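Local structure of glyoxalase family protein (1ZSW) at residues Arg189-Met194 against Gln212-Gln217. The protein is of unknown function but binds a zinc ion and belongs to the glyoxalase/bleomycin resistance protein/dioxygenase superfamily. Sequence-based numbering, arbitrary orientation. Where two conformers were deposited one is given.
Sequences RRLDKM and QEAIFQ
Leu191, in the first turn of helix 191-201, packs on the start of strand 213-217 in a small apolar helix-on-sheet contact, away from the zinc site and within one glyoxalase-type βαβββ module. The two segments bury just 152 Å² between them and share no hydrogen bond, so the contact rests on van der Waals packing. Leu191 carries it through both methyls. Leu191 CD1 lies against the strand backbone, 3.8 Å from Glu213 N and 4.0 Å from Ala214 N, while Leu191 CD2 meets the methyl CB of Ala214 at 4.2 Å. A chi1 of -177° sets CG anti to the backbone nitrogen and beside the carbonyl carbon, the rotation from which both methyls meet the strand. Ala214 directs its CB at the helix, where it meets CD2, while CD1 rests on the main chain beside it; the CA atoms of Leu191 and Glu213 still stand 7.7 Å apart.

On the helix side, Arg190 is the N-cap residue, and its carbonyl O accepts Met194 N at 3.2 Å. Its guanidinium also grips Asp192 side-on: Arg190 NE donates to Asp192 OD1 at 2.9 Å and Arg190 NH2 to Asp192 OD2 at 2.7 Å, each oxygen using its syn lone pair. The NH2 bond is nearly straight, at 167°, and OD2 lies only 2° out of the guanidinium plane. Asp192 turns its CB away from the strand; the salt bridge joins two exposed residues at the helix start and takes no part in the apolar packing.

Farther along, Phe216 continues the strand's helix-facing side and packs on Ala195, Leu198 and Thr199 of the same helix, while Met194 touches Val229. Strand 213-217 pairs antiparallel with both 205-209 and 227-231, and helix 191-201 packs on one face of this part of the sheet.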
loop_
_atom_site.group_PDB
_atom_site.type_symbol
_atom_site.label_atom_id
_atom_site.label_comp_id
_atom_site.label_asym_id
_atom_site.label_seq_id
_atom_site.Cartn_x
_atom_site.Cartn_y
_atom_site.Cartn_z
ATOM N N ARG A 189 8.979 -16.308 7.595
ATOM C CA ARG A 189 9.691 -17.561 7.986
ATOM C C ARG A 189 9.613 -18.627 6.912
ATOM O O ARG A 189 10.583 -19.389 6.700
ATOM C CB ARG A 189 9.102 -18.127 9.277
ATOM C CG ARG A 189 9.327 -17.251 10.500
ATOM C CD ARG A 189 10.594 -17.698 11.319
ATOM N NE ARG A 189 10.712 -16.928 12.564
ATOM C CZ ARG A 189 9.721 -16.781 13.438
ATOM N NH1 ARG A 189 8.563 -17.397 13.234
ATOM N NH2 ARG A 189 9.869 -16.028 14.505
ATOM N N ARG A 190 8.450 -18.721 6.274
ATOM C CA ARG A 190 8.156 -19.759 5.269
ATOM C C ARG A 190 7.866 -19.161 3.901
ATOM O O ARG A 190 6.711 -18.903 3.532
ATOM C CB ARG A 190 6.978 -20.629 5.736
ATOM C CG ARG A 190 7.256 -21.389 7.014
ATOM C CD ARG A 190 8.217 -22.554 6.777
ATOM N NE ARG A 190 7.819 -23.429 5.667
ATOM C CZ ARG A 190 7.220 -24.614 5.790
ATOM N NH1 ARG A 190 6.887 -25.085 6.992
ATOM N NH2 ARG A 190 6.910 -25.311 4.695
ATOM N N LEU A 191 8.930 -18.952 3.142
ATOM C CA LEU A 191 8.838 -18.408 1.802
ATOM C C LEU A 191 8.032 -19.310 0.867
ATOM O O LEU A 191 7.260 -18.824 0.040
ATOM C CB LEU A 191 10.270 -18.170 1.279
ATOM C CG LEU A 191 10.456 -17.535 -0.099
ATOM C CD1 LEU A 191 11.766 -16.754 -0.160
ATOM C CD2 LEU A 191 10.365 -18.581 -1.211
ATOM N N ASP A 192 8.164 -20.634 1.024
ATOM C CA ASP A 192 7.381 -21.564 0.194
ATOM C C ASP A 192 5.880 -21.405 0.354
ATOM O O ASP A 192 5.121 -21.458 -0.618
ATOM C CB ASP A 192 7.805 -23.033 0.453
ATOM C CG ASP A 192 7.669 -23.457 1.919
ATOM O OD1 ASP A 192 7.758 -22.609 2.839
ATOM O OD2 ASP A 192 7.507 -24.679 2.168
ATOM N N LYS A 193 5.461 -21.182 1.589
ATOM C CA LYS A 193 4.033 -21.043 1.881
ATOM C C LYS A 193 3.521 -19.741 1.286
ATOM O O LYS A 193 2.418 -19.711 0.727
ATOM C CB LYS A 193 3.795 -21.131 3.397
ATOM C CG LYS A 193 4.183 -22.503 3.999
ATOM C CD LYS A 193 3.490 -22.712 5.338
ATOM C CE LYS A 193 3.078 -24.179 5.550
ATOM N NZ LYS A 193 1.880 -24.570 4.726
ATOM N N MET A 194 4.303 -18.671 1.387
ATOM C CA MET A 194 3.879 -17.386 0.817
ATOM C C MET A 194 3.809 -17.467 -0.706
ATOM O O MET A 194 2.841 -17.005 -1.328
ATOM C CB MET A 194 4.803 -16.233 1.274
ATOM C CG MET A 194 4.454 -14.866 0.639
ATOM S SD MET A 194 2.783 -14.284 1.041
ATOM C CE MET A 194 3.070 -13.829 2.697
ATOM N N GLN A 212 16.328 -17.674 -0.388
ATOM C CA GLN A 212 16.500 -16.426 0.337
ATOM C C GLN A 212 15.451 -15.395 -0.071
ATOM O O GLN A 212 15.005 -14.597 0.754
ATOM C CB GLN A 212 17.903 -15.843 0.090
ATOM C CG GLN A 212 19.054 -16.638 0.759
ATOM C CD GLN A 212 19.377 -17.942 0.029
ATOM O OE1 GLN A 212 19.642 -17.950 -1.177
ATOM N NE2 GLN A 212 19.352 -19.051 0.764
ATOM N N GLU A 213 15.096 -15.396 -1.345
ATOM C CA GLU A 213 14.191 -14.340 -1.896
ATOM C C GLU A 213 13.465 -14.779 -3.133
ATOM O O GLU A 213 13.995 -15.520 -3.964
ATOM C CB GLU A 213 15.003 -13.091 -2.228
ATOM C CG GLU A 213 14.112 -11.928 -2.745
ATOM C CD GLU A 213 14.889 -10.672 -2.966
ATOM O OE1 GLU A 213 15.217 -10.003 -1.964
ATOM O OE2 GLU A 213 15.171 -10.355 -4.144
ATOM N N ALA A 214 12.229 -14.321 -3.309
ATOM C CA ALA A 214 11.511 -14.651 -4.516
ATOM C C ALA A 214 10.775 -13.367 -4.900
ATOM O O ALA A 214 10.525 -12.507 -4.031
ATOM C CB ALA A 214 10.560 -15.809 -4.300
ATOM N N ILE A 215 10.484 -13.212 -6.180
ATOM C CA ILE A 215 9.832 -11.977 -6.670
ATOM C C ILE A 215 8.647 -12.378 -7.497
ATOM O O ILE A 215 8.747 -13.276 -8.320
ATOM C CB ILE A 215 10.817 -11.062 -7.448
ATOM C CG1 ILE A 215 11.938 -10.577 -6.510
ATOM C CG2 ILE A 215 10.059 -9.892 -8.093
ATOM C CD1 ILE A 215 12.897 -9.529 -7.182
ATOM N N PHE A 216 7.471 -11.748 -7.263
ATOM C CA PHE A 216 6.242 -12.120 -7.922
ATOM C C PHE A 216 5.610 -10.861 -8.453
ATOM O O PHE A 216 5.786 -9.773 -7.854
ATOM C CB PHE A 216 5.245 -12.757 -6.914
ATOM C CG PHE A 216 5.791 -13.981 -6.256
ATOM C CD1 PHE A 216 5.594 -15.242 -6.829
ATOM C CD2 PHE A 216 6.541 -13.873 -5.083
ATOM C CE1 PHE A 216 6.175 -16.392 -6.226
ATOM C CE2 PHE A 216 7.092 -15.031 -4.466
ATOM C CZ PHE A 216 6.896 -16.267 -5.042
ATOM N N GLN A 217 4.911 -11.014 -9.559
ATOM C CA GLN A 217 4.185 -9.923 -10.181
ATOM C C GLN A 217 2.723 -10.295 -10.379
ATOM O O GLN A 217 2.377 -11.390 -10.841
ATOM C CB GLN A 217 4.837 -9.525 -11.519
ATOM C CG GLN A 217 6.105 -8.769 -11.310
ATOM C CD GLN A 217 6.980 -8.674 -12.535
ATOM O OE1 GLN A 217 7.955 -7.922 -12.533
ATOM N NE2 GLN A 217 6.663 -9.448 -13.557
#